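Local coordinates for protein glycosyl hyrolase, family 3 (Deinococcus radiodurans, PDB 3TEV) that probably hydrolyses O-glycosidic bonds, as a family 3 glycoside hydrolase built on a TIM-barrel domain, at residues A[108-113]-A[158-163]; A[163-168]-A[217-222]; A[167-172]-A[329-334]; A[178-183]-A[247-252]. All coordinates share one frame; numbering follows the deposited sequence.

Contact 1. Residues A[108-113]-A[158-163]; sequences QLTEDV and TRHGRA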
# COMPACT_ATOMS: atom_id res chain seq x y z
N GLN A 108 -17.18 17.74 -0.23
CA GLN A 108 -16.20 18.83 -0.22
C GLN A 108 -15.44 18.95 1.12
O GLN A 108 -14.25 19.23 1.12
CB GLN A 108 -16.86 20.16 -0.62
CG GLN A 108 -15.90 21.34 -0.75
CD GLN A 108 -14.95 21.22 -1.94
OE1 GLN A 108 -15.40 21.09 -3.09
NE2 GLN A 108 -13.64 21.28 -1.68
N LEU A 109 -16.12 18.73 2.24
CA LEU A 109 -15.43 18.69 3.53
C LEU A 109 -14.37 17.57 3.57
O LEU A 109 -13.21 17.78 3.99
CB LEU A 109 -16.43 18.50 4.67
CG LEU A 109 -15.87 18.22 6.08
CD1 LEU A 109 -14.99 19.36 6.59
CD2 LEU A 109 -17.03 17.96 7.06
N THR A 110 -14.76 16.38 3.13
CA THR A 110 -13.86 15.24 3.12
C THR A 110 -12.62 15.57 2.32
O THR A 110 -11.51 15.33 2.77
CB THR A 110 -14.57 14.00 2.57
OG1 THR A 110 -15.71 13.72 3.39
CG2 THR A 110 -13.62 12.76 2.52
N GLU A 111 -12.82 16.13 1.13
CA GLU A 111 -11.68 16.52 0.30
C GLU A 111 -10.77 17.51 1.03
O GLU A 111 -9.56 17.31 1.08
CB GLU A 111 -12.14 17.11 -1.04
CG GLU A 111 -10.98 17.49 -1.93
CD GLU A 111 -11.39 17.97 -3.33
OE1 GLU A 111 -12.48 17.63 -3.85
OE2 GLU A 111 -10.57 18.68 -3.93
N ASP A 112 -11.36 18.55 1.63
CA ASP A 112 -10.59 19.60 2.27
C ASP A 112 -9.83 19.12 3.51
O ASP A 112 -8.76 19.62 3.79
CB ASP A 112 -11.48 20.79 2.65
CG ASP A 112 -12.03 21.53 1.43
OD1 ASP A 112 -11.57 21.32 0.29
OD2 ASP A 112 -12.96 22.33 1.61
N VAL A 113 -10.39 18.18 4.25
CA VAL A 113 -9.69 17.63 5.43
C VAL A 113 -8.48 16.79 4.98
O VAL A 113 -7.40 16.84 5.58
CB VAL A 113 -10.65 16.78 6.32
CG1 VAL A 113 -9.86 15.95 7.34
CG2 VAL A 113 -11.67 17.68 7.01
N THR A 158 -17.54 5.16 -2.22
CA THR A 158 -17.08 5.73 -3.49
C THR A 158 -17.01 7.27 -3.45
O THR A 158 -16.01 7.86 -3.85
CB THR A 158 -17.98 5.28 -4.66
OG1 THR A 158 -17.87 3.86 -4.80
CG2 THR A 158 -17.57 5.95 -5.97
N ARG A 159 -18.07 7.91 -2.97
CA ARG A 159 -18.13 9.37 -2.96
C ARG A 159 -17.08 10.01 -2.04
O ARG A 159 -16.43 11.00 -2.42
CB ARG A 159 -19.56 9.89 -2.66
CG ARG A 159 -20.41 10.09 -3.93
CD ARG A 159 -21.84 10.58 -3.64
NE ARG A 159 -21.88 11.93 -3.07
CZ ARG A 159 -21.89 12.18 -1.73
NH1 ARG A 159 -21.86 11.16 -0.82
NH2 ARG A 159 -21.93 13.44 -1.30
N HIS A 160 -16.91 9.46 -0.84
CA HIS A 160 -15.90 10.02 0.07
C HIS A 160 -14.48 9.56 -0.26
O HIS A 160 -13.52 10.30 -0.04
CB HIS A 160 -16.30 9.80 1.52
CG HIS A 160 -17.49 10.60 1.90
ND1 HIS A 160 -17.40 11.95 2.21
CD2 HIS A 160 -18.81 10.29 1.96
CE1 HIS A 160 -18.62 12.41 2.48
NE2 HIS A 160 -19.48 11.43 2.33
N GLY A 161 -14.36 8.35 -0.82
CA GLY A 161 -13.07 7.87 -1.32
C GLY A 161 -12.52 8.80 -2.39
O GLY A 161 -11.34 9.12 -2.39
N ARG A 162 -13.39 9.24 -3.29
CA ARG A 162 -13.02 10.17 -4.38
C ARG A 162 -12.45 11.47 -3.81
O ARG A 162 -11.43 11.98 -4.29
CB ARG A 162 -14.24 10.48 -5.28
CG ARG A 162 -13.89 11.27 -6.56
CD ARG A 162 -15.09 11.67 -7.43
NE ARG A 162 -16.06 10.59 -7.62
CZ ARG A 162 -16.03 9.68 -8.61
NH1 ARG A 162 -15.07 9.70 -9.54
NH2 ARG A 162 -16.98 8.75 -8.67
N ALA A 163 -13.13 11.97 -2.78
CA ALA A 163 -12.73 13.23 -2.13
C ALA A 163 -11.36 13.10 -1.46
O ALA A 163 -10.52 14.00 -1.56
CB ALA A 163 -13.78 13.64 -1.11
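Thr110 meets His160 and Ala163 where helix 107-124 packs against helix 154-169, two outer helices of the TIM-barrel-type domain. Over these residues the axes come within 8.2 Å and cross at -34°. Thr110 touches the other helix with all three of its side-chain atoms. Its CB already lies near two partners, the ring nitrogen ND1 of His160 and the methyl of Ala163. From there the branches divide. OG1 lies anti to the carbonyl carbon (chi1 -59°) and reaches the edge of the imidazole, near its plane. Thr110 OG1 and His160 ND1 are hydrogen-bonded at 2.7 Å, and either could be the donor. CG2, anti to the backbone N, turns to the other helix as an apolar tip. It sits 3.7 Å from Ala163 CB and 3.6 Å from His160 O.

The other ring nitrogen of His160, NE2, bonds to Asp105. The imidazole is therefore gripped at both nitrogens, which should fix its rotation. Asp105 also pairs with Arg159.

One turn on from His160, the small side chain of Ala163 lets the backbones close to 4.2 Å between Glu111 CA and Ala163 CA. Glu111 lays CB and CG alongside the Ala163 carbonyl and sends its carboxylate on to Arg170. At this close point Glu111 CA makes a CA-H...O contact of 3.3 Å with Ala163 O.

Contact 2. Residues A[163-168]-A[217-222]; sequences AALAGH and PETPAI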
# COMPACT_ATOMS: atom_id res chain seq x y z
N ALA A 163 -13.13 11.97 -2.78
CA ALA A 163 -12.73 13.23 -2.13
C ALA A 163 -11.36 13.10 -1.46
O ALA A 163 -10.52 14.00 -1.56
CB ALA A 163 -13.78 13.64 -1.11
N ALA A 164 -11.14 11.97 -0.78
CA ALA A 164 -9.87 11.70 -0.10
C ALA A 164 -8.71 11.60 -1.08
O ALA A 164 -7.63 12.16 -0.83
CB ALA A 164 -9.99 10.43 0.73
N LEU A 165 -8.93 10.90 -2.19
CA LEU A 165 -7.93 10.79 -3.25
C LEU A 165 -7.58 12.16 -3.82
O LEU A 165 -6.39 12.49 -3.97
CB LEU A 165 -8.41 9.87 -4.38
CG LEU A 165 -8.63 8.39 -4.08
CD1 LEU A 165 -9.55 7.80 -5.15
CD2 LEU A 165 -7.32 7.60 -4.01
N ALA A 166 -8.60 12.97 -4.11
CA ALA A 166 -8.40 14.26 -4.76
C ALA A 166 -7.71 15.27 -3.85
O ALA A 166 -6.92 16.07 -4.30
CB ALA A 166 -9.74 14.83 -5.28
N GLY A 167 -8.03 15.23 -2.56
CA GLY A 167 -7.35 16.08 -1.58
C GLY A 167 -5.86 15.80 -1.48
O GLY A 167 -5.08 16.72 -1.25
N HIS A 168 -5.45 14.54 -1.65
CA HIS A 168 -4.03 14.20 -1.61
C HIS A 168 -3.36 14.57 -2.93
O HIS A 168 -2.35 15.26 -2.96
CB HIS A 168 -3.84 12.70 -1.32
CG HIS A 168 -3.93 12.37 0.14
ND1 HIS A 168 -5.13 12.15 0.78
CD2 HIS A 168 -2.97 12.27 1.08
CE1 HIS A 168 -4.90 11.91 2.06
NE2 HIS A 168 -3.60 11.98 2.27
N PRO A 217 -9.24 5.43 -12.24
CA PRO A 217 -8.46 6.49 -12.91
C PRO A 217 -7.92 7.58 -11.96
O PRO A 217 -7.04 8.34 -12.36
CB PRO A 217 -9.45 7.10 -13.94
CG PRO A 217 -10.70 6.25 -13.89
CD PRO A 217 -10.67 5.47 -12.59
N GLU A 218 -8.44 7.64 -10.74
CA GLU A 218 -7.99 8.61 -9.74
C GLU A 218 -7.07 7.98 -8.68
O GLU A 218 -6.62 8.67 -7.77
CB GLU A 218 -9.19 9.23 -9.00
CG GLU A 218 -9.89 10.37 -9.73
CD GLU A 218 -10.84 9.87 -10.80
OE1 GLU A 218 -11.40 8.75 -10.62
OE2 GLU A 218 -11.04 10.59 -11.81
N THR A 219 -6.81 6.68 -8.80
CA THR A 219 -6.04 5.95 -7.80
C THR A 219 -4.62 5.60 -8.30
O THR A 219 -4.46 4.66 -9.06
CB THR A 219 -6.80 4.66 -7.37
OG1 THR A 219 -8.15 5.00 -7.01
CG2 THR A 219 -6.13 3.99 -6.19
N PRO A 220 -3.60 6.34 -7.84
CA PRO A 220 -2.23 6.10 -8.32
C PRO A 220 -1.55 4.85 -7.73
O PRO A 220 -0.57 4.35 -8.30
CB PRO A 220 -1.47 7.36 -7.88
CG PRO A 220 -2.48 8.22 -7.17
CD PRO A 220 -3.66 7.40 -6.83
N ALA A 221 -2.08 4.35 -6.60
CA ALA A 221 -1.55 3.18 -5.90
C ALA A 221 -2.66 2.44 -5.15
O ALA A 221 -3.62 3.07 -4.64
CB ALA A 221 -0.47 3.57 -4.93
N ILE A 222 -2.53 1.12 -5.12
CA ILE A 222 -3.48 0.26 -4.44
C ILE A 222 -2.72 -0.72 -3.55
O ILE A 222 -1.76 -1.32 -4.00
CB ILE A 222 -4.29 -0.54 -5.45
CG1 ILE A 222 -5.20 0.40 -6.27
CG2 ILE A 222 -5.13 -1.60 -4.72
CD1 ILE A 222 -6.12 -0.33 -7.25
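Leu165 lays its forked end over the backbone and side chain of Glu218 and Thr219, just before strand 221-224 begins. Its CB points at the loop. With CG anti to the carbonyl carbon (chi1 -66°), both methyls are carried to the same short piece of chain. CD1 comes nearest, 3.6 Å from Thr219 OG1. CD2 lies 4.0 Å from Glu218 O. Both methyls touch the same two oxygens, Glu218 O and Thr219 OG1, and the contact is one of van der Waals packing.

Glu218 takes part through the foot of its side chain. Its CB is 4.1 Å from Leu165 CD1. The chain then bends at CG (chi2 80°) and takes the carboxylate away from the leucine, toward Arg162, with which it forms a long, weak ion pair.

Thr219 OG1 touches the leucine but is hydrogen-bonded to Leu215 O, at the end of helix 210-215. This buried hydroxyl therefore has a partner although the helix facing it offers a methyl. Leu165 also rests on Pro175 of strand 174-180 and on Pro132, so its side chain lies between helix and sheet.

Ala221 bonds through its backbone to Ala177, and Ile222 to Val258 and Val260. The loop on which Leu165 packs thus leads directly into the parallel sheet. An outer helix packing on the chain that enters a parallel strand is characteristic of the beta/alpha layering of a TIM-barrel-type domain.

Contact 3. Residues A[167-172]-A[329-334]; sequences GHTREG and RRFPAQ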
# COMPACT_ATOMS: atom_id res chain seq x y z
N GLY A 167 -8.03 15.23 -2.56
CA GLY A 167 -7.35 16.08 -1.58
C GLY A 167 -5.86 15.80 -1.48
O GLY A 167 -5.08 16.72 -1.25
N HIS A 168 -5.45 14.54 -1.65
CA HIS A 168 -4.03 14.20 -1.61
C HIS A 168 -3.36 14.57 -2.93
O HIS A 168 -2.35 15.26 -2.96
CB HIS A 168 -3.84 12.70 -1.32
CG HIS A 168 -3.93 12.37 0.14
ND1 HIS A 168 -5.13 12.15 0.78
CD2 HIS A 168 -2.97 12.27 1.08
CE1 HIS A 168 -4.90 11.91 2.06
NE2 HIS A 168 -3.60 11.98 2.27
N THR A 169 -3.94 14.10 -4.01
CA THR A 169 -3.45 14.30 -5.36
C THR A 169 -3.21 15.78 -5.66
O THR A 169 -2.12 16.15 -6.13
CB THR A 169 -4.44 13.67 -6.34
OG1 THR A 169 -4.26 12.24 -6.31
CG2 THR A 169 -4.20 14.12 -7.74
N ARG A 170 -4.19 16.62 -5.35
CA ARG A 170 -4.03 18.05 -5.63
C ARG A 170 -2.98 18.73 -4.74
O ARG A 170 -2.51 19.82 -5.08
CB ARG A 170 -5.38 18.79 -5.60
CG ARG A 170 -6.01 18.98 -4.23
CD ARG A 170 -7.38 19.65 -4.43
NE ARG A 170 -8.20 19.96 -3.26
CZ ARG A 170 -7.98 20.96 -2.40
NH1 ARG A 170 -6.86 21.70 -2.51
NH2 ARG A 170 -8.86 21.21 -1.41
N GLU A 171 -2.61 18.09 -3.62
CA GLU A 171 -1.57 18.64 -2.76
C GLU A 171 -0.19 17.99 -2.97
O GLU A 171 0.75 18.24 -2.22
CB GLU A 171 -1.97 18.61 -1.27
CG GLU A 171 -3.23 19.47 -0.90
CD GLU A 171 -3.08 20.99 -1.09
OE1 GLU A 171 -2.00 21.47 -1.50
OE2 GLU A 171 -4.07 21.72 -0.84
N GLY A 172 -0.06 17.16 -4.00
CA GLY A 172 1.22 16.50 -4.28
C GLY A 172 1.63 15.35 -3.36
O GLY A 172 2.81 15.09 -3.20
N ARG A 329 8.09 10.64 -9.59
CA ARG A 329 8.25 11.82 -10.47
C ARG A 329 7.02 12.73 -10.34
O ARG A 329 7.13 13.96 -10.32
CB ARG A 329 8.45 11.44 -11.95
CG ARG A 329 9.87 11.62 -12.45
CD ARG A 329 10.10 11.28 -13.97
NE ARG A 329 9.39 10.07 -14.43
CZ ARG A 329 9.89 8.83 -14.49
NH1 ARG A 329 11.14 8.55 -14.13
NH2 ARG A 329 9.12 7.85 -14.93
N ARG A 330 5.86 12.11 -10.25
CA ARG A 330 4.61 12.82 -10.17
C ARG A 330 4.47 13.46 -8.78
O ARG A 330 4.01 14.58 -8.66
CB ARG A 330 3.46 11.87 -10.47
CG ARG A 330 2.11 12.54 -10.57
CD ARG A 330 1.04 11.52 -10.87
NE ARG A 330 -0.28 12.15 -10.86
CZ ARG A 330 -1.43 11.48 -10.78
NH1 ARG A 330 -1.44 10.16 -10.70
NH2 ARG A 330 -2.58 12.16 -10.78
N PHE A 331 4.91 12.74 -7.75
CA PHE A 331 4.78 13.15 -6.37
C PHE A 331 6.16 13.13 -5.68
O PHE A 331 6.42 12.29 -4.83
CB PHE A 331 3.82 12.20 -5.64
CG PHE A 331 2.43 12.14 -6.23
CD1 PHE A 331 1.58 13.25 -6.19
CD2 PHE A 331 1.95 10.96 -6.80
CE1 PHE A 331 0.27 13.20 -6.70
CE2 PHE A 331 0.64 10.88 -7.31
CZ PHE A 331 -0.20 12.01 -7.27
N PRO A 332 7.04 14.06 -6.06
CA PRO A 332 8.38 14.06 -5.48
C PRO A 332 8.38 14.29 -3.96
O PRO A 332 7.60 15.12 -3.45
CB PRO A 332 9.10 15.20 -6.21
CG PRO A 332 8.02 16.09 -6.72
CD PRO A 332 6.77 15.28 -6.85
N ALA A 333 9.25 13.57 -3.25
CA ALA A 333 9.35 13.71 -1.81
C ALA A 333 9.92 15.06 -1.37
O ALA A 333 9.37 15.69 -0.47
CB ALA A 333 10.16 12.58 -1.22
N GLN A 334 11.01 15.51 -1.98
CA GLN A 334 11.69 16.71 -1.49
C GLN A 334 10.68 17.80 -1.04
O GLN A 334 9.87 18.29 -1.84
CB GLN A 334 12.71 17.22 -2.52
CG GLN A 334 13.64 18.31 -1.99
CD GLN A 334 14.78 18.64 -2.94
OE1 GLN A 334 15.22 17.80 -3.72
NE2 GLN A 334 15.27 19.88 -2.85
O HOH W 1 5.13 16.16 -4.21
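Gly172 and Phe331 bring their CA atoms to 5.3 Å where two helix ends meet, the first closed by a type I turn from Thr169 to Gly172, the second left behind at Phe331. The Phe331 ring lies against the turn. Its CG lies anti to the carbonyl carbon (chi1 -59°), which swings the ring toward the turn. Phe331 CD1 lies 3.5 Å from Gly172 C. Further out, CE1 has Thr169 O at the ring edge, near its plane, at 3.8 Å. At the tip, CZ is 4.2 Å from Thr169 OG1, whose own weak hydrogen bond runs back to Leu165 O.

The turn is part of a Schellman motif that ends helix 154-169. Gly172, at positive phi, is its C-prime residue. Val173 N bonds to His168 O and Gly172 N bonds to Thr169 O, so the carbonyl that meets the phenylalanine edge also holds the turn closed. The chain then runs into strand 174-180, and Phe331 rests on Ala174 there.

Arg330 follows the same aromatic. Its chain is extended from CG to NE. CG lies 3.9 Å above the plane of the Phe331 ring, over its centre, while Phe331 CZ sits under one face of the guanidinium, toward its rim. The far end just reaches the threonine, with Arg330 NH2 4.0 Å from Thr169 CG2.

A water joins the two backbones beyond the ring. It donates to Gly172 O at 2.7 Å and to Pro332 O at 2.8 Å.

Contact 4. Residues A[178-183]-A[247-252]; sequences KHFPGH and GLLREE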
# COMPACT_ATOMS: atom_id res chain seq x y z
N LYS A 178 -6.87 1.20 0.05
CA LYS A 178 -6.73 -0.11 0.68
C LYS A 178 -8.10 -0.61 1.21
O LYS A 178 -9.01 0.21 1.36
CB LYS A 178 -5.70 -0.04 1.79
CG LYS A 178 -5.97 1.04 2.79
CD LYS A 178 -4.81 1.22 3.77
CE LYS A 178 -5.31 1.98 5.00
NZ LYS A 178 -4.21 2.43 5.87
N HIS A 179 -8.28 -1.92 1.44
CA HIS A 179 -7.34 -3.01 1.09
C HIS A 179 -7.96 -3.88 0.01
O HIS A 179 -8.88 -4.65 0.28
CB HIS A 179 -7.06 -3.91 2.28
CG HIS A 179 -6.71 -3.18 3.53
ND1 HIS A 179 -7.62 -2.40 4.21
CD2 HIS A 179 -5.54 -3.11 4.22
CE1 HIS A 179 -7.03 -1.88 5.28
NE2 HIS A 179 -5.77 -2.30 5.31
N PHE A 180 -7.44 -3.78 -1.19
CA PHE A 180 -8.00 -4.48 -2.31
C PHE A 180 -7.87 -6.01 -2.14
O PHE A 180 -6.80 -6.49 -1.78
CB PHE A 180 -7.30 -4.01 -3.57
CG PHE A 180 -7.84 -4.59 -4.81
CD1 PHE A 180 -8.97 -4.04 -5.41
CD2 PHE A 180 -7.24 -5.71 -5.37
CE1 PHE A 180 -9.48 -4.59 -6.57
CE2 PHE A 180 -7.75 -6.27 -6.52
CZ PHE A 180 -8.87 -5.72 -7.12
N PRO A 181 -8.93 -6.77 -2.45
CA PRO A 181 -10.20 -6.37 -3.03
C PRO A 181 -11.34 -5.99 -2.07
O PRO A 181 -12.48 -5.92 -2.52
CB PRO A 181 -10.61 -7.60 -3.87
CG PRO A 181 -9.56 -8.60 -3.70
CD PRO A 181 -8.74 -8.23 -2.52
N GLY A 182 -11.04 -5.74 -0.79
CA GLY A 182 -12.04 -5.22 0.16
C GLY A 182 -12.08 -6.03 1.44
O GLY A 182 -12.45 -7.22 1.42
N HIS A 183 -11.74 -5.38 2.56
CA HIS A 183 -11.59 -6.02 3.88
C HIS A 183 -12.86 -5.98 4.71
O HIS A 183 -12.88 -6.48 5.85
CB HIS A 183 -10.50 -5.32 4.69
CG HIS A 183 -9.65 -6.26 5.50
ND1 HIS A 183 -10.17 -7.08 6.49
CD2 HIS A 183 -8.31 -6.50 5.48
CE1 HIS A 183 -9.19 -7.79 7.03
NE2 HIS A 183 -8.05 -7.46 6.43
N GLY A 247 -4.83 -10.98 -13.54
CA GLY A 247 -6.07 -11.28 -14.27
C GLY A 247 -7.10 -10.17 -14.13
O GLY A 247 -7.54 -9.58 -15.13
N LEU A 248 -7.44 -9.84 -12.90
CA LEU A 248 -8.46 -8.84 -12.65
C LEU A 248 -7.92 -7.41 -12.75
O LEU A 248 -8.32 -6.66 -13.66
CB LEU A 248 -9.13 -9.09 -11.29
CG LEU A 248 -10.21 -8.12 -10.81
CD1 LEU A 248 -11.43 -8.18 -11.70
CD2 LEU A 248 -10.58 -8.50 -9.38
N LEU A 249 -7.04 -7.02 -11.83
CA LEU A 249 -6.58 -5.65 -11.77
C LEU A 249 -5.94 -5.14 -13.06
O LEU A 249 -6.35 -4.09 -13.56
CB LEU A 249 -5.61 -5.45 -10.61
CG LEU A 249 -6.13 -4.69 -9.41
CD1 LEU A 249 -5.01 -4.48 -8.39
CD2 LEU A 249 -6.75 -3.35 -9.84
N ARG A 250 -4.95 -5.86 -13.59
CA ARG A 250 -4.20 -5.42 -14.77
C ARG A 250 -4.92 -5.64 -16.07
O ARG A 250 -4.95 -4.76 -16.91
CB ARG A 250 -2.84 -6.13 -14.89
CG ARG A 250 -1.84 -5.87 -13.77
CD ARG A 250 -1.28 -4.45 -13.78
NE ARG A 250 -0.22 -4.33 -12.77
CZ ARG A 250 0.08 -3.22 -12.11
NH1 ARG A 250 -0.60 -2.10 -12.31
NH2 ARG A 250 1.07 -3.25 -11.24
N GLU A 251 -5.48 -6.84 -16.25
CA GLU A 251 -6.02 -7.23 -17.55
C GLU A 251 -7.49 -6.88 -17.74
O GLU A 251 -7.84 -6.22 -18.70
CB GLU A 251 -5.76 -8.73 -17.83
CG GLU A 251 -4.26 -9.05 -17.84
CD GLU A 251 -3.92 -10.52 -18.14
OE1 GLU A 251 -4.76 -11.43 -17.91
OE2 GLU A 251 -2.79 -10.76 -18.59
N GLU A 252 -8.36 -7.30 -16.82
CA GLU A 252 -9.77 -6.94 -16.91
C GLU A 252 -9.99 -5.44 -16.75
O GLU A 252 -10.73 -4.84 -17.51
CB GLU A 252 -10.57 -7.65 -15.83
CG GLU A 252 -11.18 -8.96 -16.21
CD GLU A 252 -12.27 -9.35 -15.23
OE1 GLU A 252 -13.31 -8.62 -15.17
OE2 GLU A 252 -12.09 -10.37 -14.51
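Phe180 and Leu249 approach from opposite directions and meet at the outer end of the phenyl ring. Phe180 holds CG anti to its backbone N (chi1 -177°), which extends the ring toward helix 242-252. Leu249 CG is 3.7 Å from Phe180 CE2. Its CD1 then lies over one face of the ring as a CH-pi contact, 4.2 Å from the centroid and 28° off the normal. The first torsion of Leu249 is off-staggered (chi1 -107°) in the conformation that sets CG and CD1 against the ring.

Leu248 is in a staggered form, with CG anti to the backbone N. It offers one methyl, CD2, which comes obliquely within 4.0 Å of Phe180 CZ. Pro181 CB lies over the centre of the opposite ring face, 3.9 Å above the plane. The peptide bonds before His179 and Pro181 are both cis. They lie in a Lys-His-Phe-Pro-Gly-His sequence at the C-terminal end of strand 174-180, consistent with the signature of NagZ-type family 3 enzymes.

Phe180 bonds through its backbone to Met223 and Ala225. Its ring packs edge-to-face with Phe212 and touches Ile244 of helix 242-252. Leu249 also packs on Ile222 and Ile259, on strands 221-224 and 258-261.

Helix 154-169 links the first three contacts: contact 1 near its middle, contact 2 next, contact 3 at its end. Contacts 1 and 2 share Ala163 and have centres about 10 Å apart. Contacts 2 and 3 share Gly167 and His168, at about 11 Å. Arg170 of contact 3 forms salt bridges back to Glu111 and Asp112 of contact 1. The chain then enters strand 174-180, which leads to contact 4. That contact lies about 15 Å from contact 2, centre to centre, and touches it through Ile222. Contact 4 is nested within the loop closed by contact 3. Contact 1 joins two outer helices, contact 3 two helix ends, and contacts 2 and 4 reach neighbouring strands 221-224 and 174-180.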